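Local coordinates for protein YHR177W (Saccharomyces cerevisiae, PDB 4M8B) that probably binds DNA through its WOPR domain, the fungal transcription-regulator module that makes up this fragment of the longer protein, at residues Pro7-Ile13 / Gly50-Val54; Ile76-Leu81 / Leu178-Val183; Phe123-Phe127 / Glu138-Leu142. All blocks are in the same frame, centred on the assembly; numbering follows the deposited sequence.

Interaction 1. Residues Pro7-Ile13 / Gly50-Val54; sequences PTCYGYI and GNIFV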
# COMPACT_ATOMS: atom_id res chain seq x y z
N PRO C 7 -6.32 9.52 4.20
CA PRO C 7 -6.25 8.39 3.31
C PRO C 7 -7.28 8.34 2.25
O PRO C 7 -8.23 8.97 2.35
CB PRO C 7 -6.45 7.25 4.24
CG PRO C 7 -7.31 7.77 5.25
CD PRO C 7 -6.55 8.91 5.59
N THR C 8 -7.01 7.62 1.20
CA THR C 8 -7.87 7.56 0.06
C THR C 8 -9.01 6.64 0.28
O THR C 8 -10.02 6.77 -0.25
CB THR C 8 -7.07 7.10 -1.12
OG1 THR C 8 -6.21 8.15 -1.46
CG2 THR C 8 -7.86 6.89 -2.30
N CYS C 9 -8.79 5.65 1.05
CA CYS C 9 -9.84 4.81 1.59
C CYS C 9 -9.32 4.00 2.77
O CYS C 9 -8.13 4.07 3.10
CB CYS C 9 -10.42 3.89 0.51
SG CYS C 9 -9.20 2.87 -0.33
N TYR C 10 -10.21 3.24 3.40
CA TYR C 10 -9.84 2.45 4.56
C TYR C 10 -10.08 0.97 4.30
O TYR C 10 -11.11 0.59 3.74
CB TYR C 10 -10.65 2.89 5.78
CG TYR C 10 -10.44 4.34 6.15
CD1 TYR C 10 -11.09 5.35 5.45
CD2 TYR C 10 -9.60 4.70 7.19
CE1 TYR C 10 -10.90 6.68 5.78
CE2 TYR C 10 -9.40 6.03 7.52
CZ TYR C 10 -10.06 7.01 6.81
OH TYR C 10 -9.87 8.34 7.14
N GLY C 11 -9.13 0.13 4.71
CA GLY C 11 -9.28 -1.30 4.60
C GLY C 11 -7.97 -2.06 4.46
O GLY C 11 -6.92 -1.57 4.88
N TYR C 12 -8.05 -3.25 3.87
CA TYR C 12 -6.88 -4.10 3.67
C TYR C 12 -6.90 -4.72 2.28
O TYR C 12 -7.90 -5.29 1.85
CB TYR C 12 -6.84 -5.20 4.73
CG TYR C 12 -5.75 -6.22 4.48
CD1 TYR C 12 -4.43 -5.93 4.80
CD2 TYR C 12 -6.04 -7.46 3.94
CE1 TYR C 12 -3.42 -6.85 4.58
CE2 TYR C 12 -5.04 -8.39 3.71
CZ TYR C 12 -3.73 -8.08 4.03
OH TYR C 12 -2.73 -9.00 3.81
N ILE C 13 -5.78 -4.61 1.57
CA ILE C 13 -5.67 -5.16 0.22
C ILE C 13 -5.06 -6.56 0.26
O ILE C 13 -3.97 -6.75 0.78
CB ILE C 13 -4.81 -4.26 -0.69
CG1 ILE C 13 -5.32 -2.82 -0.65
CG2 ILE C 13 -4.78 -4.81 -2.11
CD1 ILE C 13 -6.81 -2.68 -0.83
N GLY C 50 -4.84 0.27 8.24
CA GLY C 50 -6.09 0.45 7.52
C GLY C 50 -6.03 1.59 6.51
O GLY C 50 -6.88 1.70 5.63
N ASN C 51 -5.02 2.44 6.65
CA ASN C 51 -4.84 3.55 5.72
C ASN C 51 -4.39 3.09 4.34
O ASN C 51 -3.42 2.34 4.21
CB ASN C 51 -3.85 4.57 6.28
CG ASN C 51 -4.48 5.50 7.31
OD1 ASN C 51 -5.59 5.27 7.77
ND2 ASN C 51 -3.76 6.56 7.65
N ILE C 52 -5.10 3.54 3.31
CA ILE C 52 -4.71 3.26 1.94
C ILE C 52 -4.56 4.56 1.18
O ILE C 52 -5.39 5.46 1.30
CB ILE C 52 -5.75 2.38 1.23
CG1 ILE C 52 -5.84 1.01 1.91
CG2 ILE C 52 -5.41 2.22 -0.23
CD1 ILE C 52 -6.91 0.11 1.35
N PHE C 53 -3.48 4.68 0.41
CA PHE C 53 -3.24 5.88 -0.37
C PHE C 53 -3.06 5.55 -1.84
O PHE C 53 -2.41 4.56 -2.19
CB PHE C 53 -1.99 6.61 0.12
CG PHE C 53 -2.07 7.06 1.55
CD1 PHE C 53 -1.66 6.22 2.58
CD2 PHE C 53 -2.55 8.31 1.88
CE1 PHE C 53 -1.73 6.62 3.90
CE2 PHE C 53 -2.62 8.73 3.20
CZ PHE C 53 -2.21 7.88 4.21
N VAL C 54 -3.64 6.38 -2.70
CA VAL C 54 -3.43 6.27 -4.13
C VAL C 54 -3.08 7.64 -4.67
O VAL C 54 -3.70 8.64 -4.31
CB VAL C 54 -4.68 5.74 -4.85
CG1 VAL C 54 -4.48 5.77 -6.36
CG2 VAL C 54 -5.01 4.34 -4.38
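A classic beta bulge sets the pairing here: T8 and C9 both face I52 across an antiparallel pair of strands. The carbonyl O of I52 receives two backbone N-H groups, that of T8 N at 2.7 Å and, more weakly, that of C9 N at 3.4 Å. In return I52 N reaches C9 O, making C9 and I52 the hydrogen-bonded pair, while Y10 and N51 form the non-hydrogen-bonded pair that follows. G11 N closes the ladder on a lone pair of G50 O (2.9 Å). G11 and G50 bring their backbones together, with CA-H...O contacts from G50 CA to G11 O and from Y10 CA to G50 O. In the antiparallel sheet of this WOPR domain the short strand 9-10 is an edge, and strand 51-56 carries it on to strand 137-147. On the face shared by C9 and I52, C9 SG lies 3.8 Å from I52 CB, and the extended end of I52 (chi2 176°) carries CD1 to 3.5 Å from I13 CD1; helix 16-28 packs against C9 and I13. On the other face P7 lays its CB over the F53 ring, offset toward the rim. The side chains of Y10 and N51 run alongside each other, ring and amide nearly perpendicular (80°), N51 ND2 being held by L46 O. T8 OG1, whose stronger partner is R32 O, accepts a weak bond from V54 N.

Interaction 2. Residues Ile76-Leu81 / Leu178-Val183; sequences ISGKFL and LQKVAV. With nucleotides of chain A.
The backbone of residues 76-81 folds back through a type II' beta turn from S77 to F80, and K79 in that turn comes closest to the other segment, its CA 5.8 Å from that of A182. This is the hairpin joining strand 75-77 to strand 80-88 in the WOPR domain, and along it runs the chain that leaves helix 172-179. G78, at positive phi, suits the turn, which S77 and F80 close with a reciprocal pair of backbone bonds.

K79 carries the polar half of the contact. Its chain is fully extended beyond CG, with chi2 to chi4 all near 180°, and this length takes NZ to the carbonyls of L178 and Q179. There NZ donates to a lone pair of L178 O in the carbonyl plane at 2.9 Å and, weakly, to Q179 O at 3.1 Å. E16 adds a salt bridge to the same ammonium, so two backbone carbonyls and a carboxylate share it, a setting likely to favour its charged form. On the way the aliphatic part of K79 runs past V181 O.

The apolar half centres on V183. This valine turns CG1 away from its own backbone N (chi1 -175°), toward I76 and L81, and sets CG2 on K79 O at 3.5 Å. The side chains of I76 and V183 run antiparallel where I76 CD1 meets V183 CG1. The DNA lies against this patch: the I76 CD1 methyl is 4.0 Å from C7, the thymine methyl of DT12 of chain A, and L81 CD1 sits 3.4 Å from O5' of DG11 of chain A.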
# COMPACT_ATOMS: atom_id res chain seq x y z
N ILE C 76 8.89 -9.57 -2.11
CA ILE C 76 7.77 -9.71 -3.04
C ILE C 76 6.69 -10.63 -2.47
O ILE C 76 6.99 -11.68 -1.90
CB ILE C 76 8.22 -10.24 -4.41
CG1 ILE C 76 9.49 -9.52 -4.87
CG2 ILE C 76 7.11 -10.07 -5.44
CD1 ILE C 76 9.96 -9.94 -6.25
N SER C 77 5.44 -10.23 -2.63
CA SER C 77 4.31 -11.05 -2.24
C SER C 77 3.27 -10.96 -3.34
O SER C 77 2.42 -10.07 -3.34
CB SER C 77 3.72 -10.57 -0.91
OG SER C 77 2.64 -11.40 -0.50
N GLY C 78 3.35 -11.88 -4.29
CA GLY C 78 2.51 -11.83 -5.47
C GLY C 78 2.99 -10.72 -6.39
O GLY C 78 4.10 -10.78 -6.92
N LYS C 79 2.15 -9.71 -6.59
CA LYS C 79 2.52 -8.57 -7.40
C LYS C 79 2.76 -7.35 -6.51
O LYS C 79 2.98 -6.24 -7.00
CB LYS C 79 1.44 -8.28 -8.44
CG LYS C 79 1.13 -9.47 -9.33
CD LYS C 79 0.06 -9.13 -10.37
CE LYS C 79 -0.22 -10.31 -11.28
NZ LYS C 79 -1.23 -9.99 -12.32
N PHE C 80 2.71 -7.57 -5.20
CA PHE C 80 2.93 -6.50 -4.23
C PHE C 80 4.37 -6.48 -3.74
O PHE C 80 5.05 -7.51 -3.73
CB PHE C 80 2.02 -6.67 -3.01
CG PHE C 80 0.56 -6.51 -3.31
CD1 PHE C 80 0.01 -5.26 -3.50
CD2 PHE C 80 -0.27 -7.62 -3.38
CE1 PHE C 80 -1.34 -5.11 -3.77
CE2 PHE C 80 -1.62 -7.48 -3.65
CZ PHE C 80 -2.16 -6.22 -3.84
N LEU C 81 4.83 -5.30 -3.33
CA LEU C 81 6.06 -5.19 -2.57
C LEU C 81 5.69 -5.01 -1.10
O LEU C 81 4.73 -4.30 -0.78
CB LEU C 81 6.91 -4.02 -3.06
CG LEU C 81 7.61 -4.25 -4.40
CD1 LEU C 81 8.44 -3.04 -4.81
CD2 LEU C 81 8.48 -5.49 -4.32
N LEU C 178 -4.38 -5.15 -14.86
CA LEU C 178 -3.92 -5.66 -13.58
C LEU C 178 -3.27 -7.03 -13.68
O LEU C 178 -2.33 -7.34 -12.94
CB LEU C 178 -5.08 -5.69 -12.57
CG LEU C 178 -5.49 -4.34 -12.01
CD1 LEU C 178 -6.73 -4.46 -11.14
CD2 LEU C 178 -4.34 -3.73 -11.23
N GLN C 179 -3.76 -7.86 -14.59
CA GLN C 179 -3.21 -9.21 -14.74
C GLN C 179 -1.90 -9.19 -15.53
O GLN C 179 -1.06 -10.08 -15.38
CB GLN C 179 -4.24 -10.15 -15.37
CG GLN C 179 -4.54 -9.87 -16.83
CD GLN C 179 -3.71 -10.73 -17.77
OE1 GLN C 179 -3.13 -11.74 -17.36
NE2 GLN C 179 -3.66 -10.34 -19.04
N LYS C 180 -1.72 -8.16 -16.36
CA LYS C 180 -0.50 -8.00 -17.15
C LYS C 180 0.70 -7.61 -16.28
O LYS C 180 1.84 -7.68 -16.72
CB LYS C 180 -0.68 -6.94 -18.24
CG LYS C 180 -1.60 -7.35 -19.38
CD LYS C 180 -1.45 -6.39 -20.57
CE LYS C 180 -1.84 -4.97 -20.20
NZ LYS C 180 -3.31 -4.81 -20.02
N VAL C 181 0.42 -7.20 -15.05
CA VAL C 181 1.46 -6.70 -14.15
C VAL C 181 2.29 -7.81 -13.50
O VAL C 181 1.74 -8.82 -13.05
CB VAL C 181 0.87 -5.80 -13.06
CG1 VAL C 181 1.91 -5.46 -12.01
CG2 VAL C 181 0.30 -4.53 -13.68
N ALA C 182 3.60 -7.62 -13.45
CA ALA C 182 4.52 -8.58 -12.84
C ALA C 182 5.70 -7.88 -12.18
O ALA C 182 6.03 -6.75 -12.53
CB ALA C 182 5.00 -9.59 -13.87
N VAL C 183 6.35 -8.56 -11.24
CA VAL C 183 7.45 -7.99 -10.47
C VAL C 183 8.62 -8.96 -10.43
O VAL C 183 8.44 -10.13 -10.11
CB VAL C 183 7.01 -7.67 -9.02
CG1 VAL C 183 8.11 -6.95 -8.26
CG2 VAL C 183 5.73 -6.84 -9.02
P DG A 11 7.64 -0.08 -8.23
OP1 DG A 11 7.63 0.06 -9.70
OP2 DG A 11 6.42 0.28 -7.47
O5' DG A 11 8.02 -1.59 -7.87
C5' DG A 11 8.55 -2.49 -8.85
C4' DG A 11 10.03 -2.25 -9.14
O4' DG A 11 10.75 -2.02 -7.91
C3' DG A 11 10.77 -3.42 -9.76
O3' DG A 11 10.62 -3.40 -11.17
C2' DG A 11 12.22 -3.23 -9.31
C1' DG A 11 12.12 -2.32 -8.09
N9 DG A 11 12.66 -2.86 -6.84
C8 DG A 11 11.97 -3.09 -5.68
N7 DG A 11 12.72 -3.56 -4.71
C5 DG A 11 13.98 -3.64 -5.27
C6 DG A 11 15.20 -4.08 -4.70
O6 DG A 11 15.42 -4.49 -3.55
N1 DG A 11 16.25 -3.99 -5.61
C2 DG A 11 16.13 -3.55 -6.91
N2 DG A 11 17.26 -3.54 -7.64
N3 DG A 11 14.99 -3.13 -7.45
C4 DG A 11 13.96 -3.21 -6.58
P DT A 12 10.70 -4.76 -12.02
OP1 DT A 12 10.26 -4.44 -13.40
OP2 DT A 12 10.00 -5.82 -11.26
O5' DT A 12 12.26 -5.12 -12.03
C5' DT A 12 13.15 -4.29 -12.77
C4' DT A 12 14.59 -4.73 -12.64
O4' DT A 12 14.95 -4.81 -11.23
C3' DT A 12 14.92 -6.09 -13.24
O3' DT A 12 16.06 -5.96 -14.09
C2' DT A 12 15.17 -6.99 -12.03
C1' DT A 12 15.66 -6.00 -10.98
N1 DT A 12 15.37 -6.40 -9.58
C2 DT A 12 16.40 -6.69 -8.71
O2 DT A 12 17.59 -6.65 -9.01
N3 DT A 12 15.98 -7.04 -7.45
C4 DT A 12 14.68 -7.12 -6.97
O4 DT A 12 14.42 -7.44 -5.81
C5 DT A 12 13.66 -6.80 -7.94
C7 DT A 12 12.21 -6.86 -7.56
C6 DT A 12 14.05 -6.47 -9.17

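Interaction 3. Residues Phe123-Phe127 / Glu138-Leu142; sequences FSLKF and ETFHL. With EDO (1,2-ethanediol), chain D; nucleotides of chain A.
E138 and F127 begin the ladder as a hydrogen-bonded pair: F127 N donates to E138 O at 3.0 Å, and the return bond from E138 N to F127 O is weak. The carboxylate of E138 leads away from strand 123-127, and its OE1 is taken by N56.

T139 stands on the opposite face in a non-hydrogen-bonded pair with K126, and the two side chains run alongside each other in the same direction. A bend at the end of the lysine chain (chi4 -57°) turns NZ across to T139 OG1, a weak bond of 3.4 Å.

F140 returns to the face of E138 and pairs with L125. The bond from F140 N to L125 O is nearly straight (2.8 Å, 176° at the hydrogen), although the donor is tilted out of the carbonyl plane; L125 N answers to F140 O. The ring of F140 turns its edge to L125 O and F127 O and brings CE1 to 4.4 Å from F127 CB.

H141 pairs with S124 on the T139 face. Its ND1 donates to O2 of a 1,2-ethanediol at 2.6 Å, in the plane of the imidazole, and E57 holds NE2. The same diol, probably from the crystallisation liquor, bonds weakly through O1 to F123 O. Beyond it S124 OG comes within 3.5 Å of OP2 of DG11 of chain A, so this face looks toward the DNA backbone.

L142 ends the ladder with two bonds to F123, the shorter from L142 N to F123 O at 2.8 Å. The hairpin of strands 113-128 and 137-147 thus presents F123, L125 and L142 to helix 16-28, whose F27 meets the rings of F127 and F140, with helix 172-179 also packing on F123, L125 and F127, while strand 51-56 flanks strand 137-147.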
# COMPACT_ATOMS: atom_id res chain seq x y z
N PHE C 123 1.80 -1.14 -4.70
CA PHE C 123 1.44 -1.64 -6.02
C PHE C 123 1.42 -0.47 -7.00
O PHE C 123 0.95 0.62 -6.67
CB PHE C 123 0.06 -2.30 -5.97
CG PHE C 123 -0.37 -2.91 -7.28
CD1 PHE C 123 -0.97 -2.13 -8.26
CD2 PHE C 123 -0.19 -4.25 -7.52
CE1 PHE C 123 -1.36 -2.68 -9.46
CE2 PHE C 123 -0.58 -4.82 -8.73
CZ PHE C 123 -1.17 -4.03 -9.70
N SER C 124 1.95 -0.70 -8.20
CA SER C 124 1.94 0.33 -9.23
C SER C 124 1.19 -0.16 -10.46
O SER C 124 1.38 -1.29 -10.91
CB SER C 124 3.36 0.76 -9.60
OG SER C 124 4.12 -0.34 -10.06
N LEU C 125 0.34 0.70 -11.00
CA LEU C 125 -0.46 0.36 -12.17
C LEU C 125 -0.31 1.42 -13.25
O LEU C 125 -0.60 2.60 -13.02
CB LEU C 125 -1.93 0.23 -11.79
CG LEU C 125 -2.91 0.05 -12.95
CD1 LEU C 125 -2.79 -1.34 -13.55
CD2 LEU C 125 -4.34 0.32 -12.51
N LYS C 126 0.16 1.00 -14.42
CA LYS C 126 0.22 1.89 -15.58
C LYS C 126 -1.02 1.64 -16.41
O LYS C 126 -1.28 0.51 -16.84
CB LYS C 126 1.49 1.61 -16.38
CG LYS C 126 2.76 1.83 -15.59
CD LYS C 126 3.99 1.33 -16.32
CE LYS C 126 5.25 1.55 -15.49
NZ LYS C 126 5.41 2.99 -15.13
N PHE C 127 -1.80 2.69 -16.64
CA PHE C 127 -3.13 2.53 -17.21
C PHE C 127 -3.52 3.74 -18.07
O PHE C 127 -3.35 4.88 -17.65
CB PHE C 127 -4.13 2.35 -16.06
CG PHE C 127 -5.51 1.97 -16.50
CD1 PHE C 127 -5.82 0.66 -16.82
CD2 PHE C 127 -6.51 2.93 -16.57
CE1 PHE C 127 -7.10 0.31 -17.21
CE2 PHE C 127 -7.79 2.59 -16.97
CZ PHE C 127 -8.09 1.28 -17.29
N GLU C 138 -0.59 6.70 -17.70
CA GLU C 138 -0.39 7.34 -16.44
C GLU C 138 -0.05 6.28 -15.45
O GLU C 138 -0.34 5.15 -15.66
CB GLU C 138 -1.60 8.16 -16.05
CG GLU C 138 -1.65 9.47 -16.81
CD GLU C 138 -2.87 10.30 -16.56
OE1 GLU C 138 -3.64 10.00 -15.66
OE2 GLU C 138 -3.08 11.28 -17.27
N THR C 139 0.66 6.65 -14.41
CA THR C 139 1.08 5.69 -13.39
C THR C 139 0.40 5.94 -12.05
O THR C 139 0.51 7.03 -11.48
CB THR C 139 2.61 5.72 -13.21
OG1 THR C 139 3.24 5.46 -14.47
CG2 THR C 139 3.05 4.68 -12.20
N PHE C 140 -0.31 4.93 -11.55
CA PHE C 140 -0.99 5.05 -10.27
C PHE C 140 -0.28 4.24 -9.19
O PHE C 140 -0.01 3.05 -9.37
CB PHE C 140 -2.45 4.61 -10.40
CG PHE C 140 -3.25 5.47 -11.33
CD1 PHE C 140 -3.36 5.15 -12.67
CD2 PHE C 140 -3.90 6.61 -10.86
CE1 PHE C 140 -4.09 5.95 -13.54
CE2 PHE C 140 -4.63 7.41 -11.72
CZ PHE C 140 -4.73 7.08 -13.06
N HIS C 141 0.04 4.90 -8.09
CA HIS C 141 0.73 4.26 -6.98
C HIS C 141 -0.27 3.94 -5.89
O HIS C 141 -1.16 4.74 -5.59
CB HIS C 141 1.81 5.17 -6.43
CG HIS C 141 2.87 5.53 -7.42
ND1 HIS C 141 4.20 5.21 -7.25
CD2 HIS C 141 2.80 6.20 -8.60
CE1 HIS C 141 4.90 5.65 -8.27
NE2 HIS C 141 4.07 6.26 -9.11
N LEU C 142 -0.13 2.77 -5.28
CA LEU C 142 -0.99 2.40 -4.16
C LEU C 142 -0.16 1.98 -2.96
O LEU C 142 0.70 1.10 -3.05
CB LEU C 142 -1.97 1.29 -4.58
CG LEU C 142 -3.04 0.95 -3.54
CD1 LEU C 142 -4.31 0.44 -4.21
CD2 LEU C 142 -2.51 -0.08 -2.56
C1 EDO D . 4.08 1.95 -5.57
O1 EDO D . 3.39 2.23 -6.80
C2 EDO D . 5.27 2.89 -5.46
O2 EDO D . 4.82 4.16 -4.98
P DG A 11 7.64 -0.08 -8.23
OP1 DG A 11 7.63 0.06 -9.70
OP2 DG A 11 6.42 0.28 -7.47
O5' DG A 11 8.02 -1.59 -7.87
C5' DG A 11 8.55 -2.49 -8.85
C4' DG A 11 10.03 -2.25 -9.14
O4' DG A 11 10.75 -2.02 -7.91
C3' DG A 11 10.77 -3.42 -9.76
O3' DG A 11 10.62 -3.40 -11.17
C2' DG A 11 12.22 -3.23 -9.31
C1' DG A 11 12.12 -2.32 -8.09
N9 DG A 11 12.66 -2.86 -6.84
C8 DG A 11 11.97 -3.09 -5.68
N7 DG A 11 12.72 -3.56 -4.71
C5 DG A 11 13.98 -3.64 -5.27
C6 DG A 11 15.20 -4.08 -4.70
O6 DG A 11 15.42 -4.49 -3.55
N1 DG A 11 16.25 -3.99 -5.61
C2 DG A 11 16.13 -3.55 -6.91
N2 DG A 11 17.26 -3.54 -7.64
N3 DG A 11 14.99 -3.13 -7.45
C4 DG A 11 13.96 -3.21 -6.58

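Followed from the N terminus, the chain first closes a loop at interaction 1, where 7-13 meets 50-54 around an intervening part rich in helix. Interaction 2 opens only afterwards, at 76-81, and closes much later at 178-183; within that long loop interaction 3 forms as a local hairpin. No two of the loops cross. All three reach one antiparallel sheet: strand 51-56 adjoins strand 137-147, and strand 80-88 adjoins strand 113-128. Side chains bridge them as well, V54 packing on L142, I13 on F80, and L178 on F123 and L125. The N-terminal edge, the central hairpin and the C-terminal helix are thereby tied together.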